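Local coordinates for protein pentalenene synthase (Streptomyces chartreusis NRRL 3882, PDB 6Q4S) that probably converts farnesyl diphosphate, with magnesium, into the bicyclic sesquiterpene alcohol 7-epi-alpha-eudesmol, releasing diphosphate, at residues Gln52-Thr57 / Val68-Phe73. Numbering follows the deposited sequence.
Sequences QAAART and VLMNWF
The F73 ring packs against A53, A54 and T57 of the facing helix. The packing is mainly apolar, and all five touching residues are buried. The methyl of A54 sits between two side chains of the other helix, with CB 3.8 Å from M70 CG and also 3.8 Å from F73 CD2. M70 reaches it with CG beside its own backbone N (chi1 -61°), and its chain runs on extended. A54 N lies over one face of the F73 ring, 3.9 Å above its plane and shifted toward the rim. A53 approaches obliquely, its CB 3.7 Å from F73 CE1.

One polar side-chain atom from across the contact meets the ring: T57 OG1 stands at its edge, 3.6 Å from F73 CE2. It is held there within its own helix by a hydrogen bond to A53 O (2.9 Å), which it meets from above the carbonyl plane. A53 O also accepts from T57 N, so two donors of one residue grip it. No hydrogen bond joins the two segments.

The segments belong to helices 50-57 and 63-79 of the all-helical terpene synthase fold. The axes of segments 52-57 and 68-73 come within 9.3 Å, with 124° between their directions, closer to antiparallel than parallel. The F73 side chain is about 9 Å from that of N223, a probable magnesium ligand. Around the pair, M70 also packs on helix 19-32, F73 on Y58, A53 on W311 and T57 on W304, both of helix 288-313.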
# COMPACT_ATOMS: atom_id res chain seq x y z
N GLN A 52 -26.03 0.35 12.13
CA GLN A 52 -26.34 1.72 12.37
C GLN A 52 -25.17 2.61 12.15
O GLN A 52 -25.28 3.69 11.56
CB GLN A 52 -26.96 1.86 13.78
CG GLN A 52 -27.38 3.26 14.12
CD GLN A 52 -27.47 3.49 15.63
OE1 GLN A 52 -27.74 2.58 16.41
NE2 GLN A 52 -27.19 4.70 16.03
N ALA A 53 -23.98 2.20 12.61
CA ALA A 53 -22.80 3.01 12.36
C ALA A 53 -22.59 3.19 10.85
O ALA A 53 -22.31 4.33 10.37
CB ALA A 53 -21.58 2.33 13.01
N ALA A 54 -22.72 2.08 10.10
CA ALA A 54 -22.52 2.22 8.63
C ALA A 54 -23.50 3.20 7.97
O ALA A 54 -23.16 4.01 7.09
CB ALA A 54 -22.60 0.86 7.99
N ALA A 55 -24.76 3.13 8.41
CA ALA A 55 -25.81 4.03 7.90
C ALA A 55 -25.54 5.50 8.19
O ALA A 55 -25.91 6.39 7.40
CB ALA A 55 -27.17 3.60 8.48
N ARG A 56 -24.87 5.79 9.31
CA ARG A 56 -24.51 7.22 9.70
C ARG A 56 -23.22 7.72 9.12
O ARG A 56 -23.04 8.90 8.87
CB ARG A 56 -24.43 7.28 11.21
CG ARG A 56 -25.72 7.00 11.96
CD ARG A 56 -25.47 7.15 13.47
NE ARG A 56 -26.68 6.94 14.24
CZ ARG A 56 -27.62 7.89 14.37
NH1 ARG A 56 -27.47 9.09 13.81
NH2 ARG A 56 -28.69 7.65 15.08
N THR A 57 -22.27 6.79 8.88
CA THR A 57 -21.01 7.17 8.27
C THR A 57 -20.90 7.16 6.73
O THR A 57 -20.07 7.91 6.15
CB THR A 57 -19.82 6.36 8.85
OG1 THR A 57 -20.02 4.96 8.67
CG2 THR A 57 -19.73 6.62 10.32
N VAL A 68 -22.60 -3.96 1.22
CA VAL A 68 -21.16 -4.21 1.10
C VAL A 68 -20.44 -3.46 2.24
O VAL A 68 -19.59 -4.02 2.91
CB VAL A 68 -20.68 -3.71 -0.27
CG1 VAL A 68 -19.13 -3.69 -0.37
CG2 VAL A 68 -21.24 -4.60 -1.36
N LEU A 69 -20.85 -2.21 2.49
CA LEU A 69 -20.27 -1.42 3.59
C LEU A 69 -20.48 -2.01 4.97
O LEU A 69 -19.54 -2.08 5.77
CB LEU A 69 -20.61 0.05 3.49
CG LEU A 69 -20.04 0.77 2.28
CD1 LEU A 69 -20.91 1.97 1.94
CD2 LEU A 69 -18.55 1.18 2.38
N MET A 70 -21.68 -2.50 5.27
CA MET A 70 -21.93 -3.17 6.51
C MET A 70 -21.12 -4.45 6.60
O MET A 70 -20.60 -4.80 7.67
CB MET A 70 -23.39 -3.52 6.71
CG MET A 70 -24.29 -2.26 6.73
SD MET A 70 -26.01 -2.78 6.95
CE MET A 70 -26.66 -1.12 7.24
N ASN A 71 -21.04 -5.19 5.49
CA ASN A 71 -20.30 -6.41 5.53
C ASN A 71 -18.78 -6.08 5.93
O ASN A 71 -18.19 -6.72 6.81
CB ASN A 71 -20.40 -7.14 4.17
CG ASN A 71 -21.81 -7.64 3.86
OD1 ASN A 71 -22.66 -7.80 4.74
ND2 ASN A 71 -21.99 -8.04 2.61
N TRP A 72 -18.21 -5.16 5.22
CA TRP A 72 -16.86 -4.66 5.53
C TRP A 72 -16.67 -4.21 6.97
O TRP A 72 -15.80 -4.71 7.67
CB TRP A 72 -16.59 -3.51 4.65
CG TRP A 72 -15.26 -2.94 4.79
CD1 TRP A 72 -14.07 -3.59 4.92
CD2 TRP A 72 -14.97 -1.58 4.79
NE1 TRP A 72 -13.04 -2.70 4.99
CE2 TRP A 72 -13.56 -1.44 4.94
CE3 TRP A 72 -15.76 -0.44 4.72
CZ2 TRP A 72 -12.94 -0.20 4.91
CZ3 TRP A 72 -15.16 0.76 4.73
CH2 TRP A 72 -13.76 0.89 4.83
N PHE A 73 -17.54 -3.31 7.42
CA PHE A 73 -17.60 -2.93 8.81
C PHE A 73 -17.49 -4.13 9.75
O PHE A 73 -16.79 -4.05 10.73
CB PHE A 73 -18.92 -2.24 9.13
CG PHE A 73 -18.80 -0.82 9.53
CD1 PHE A 73 -18.73 -0.49 10.86
CD2 PHE A 73 -18.88 0.20 8.60
CE1 PHE A 73 -18.67 0.83 11.25
CE2 PHE A 73 -18.88 1.54 8.99
CZ PHE A 73 -18.74 1.85 10.30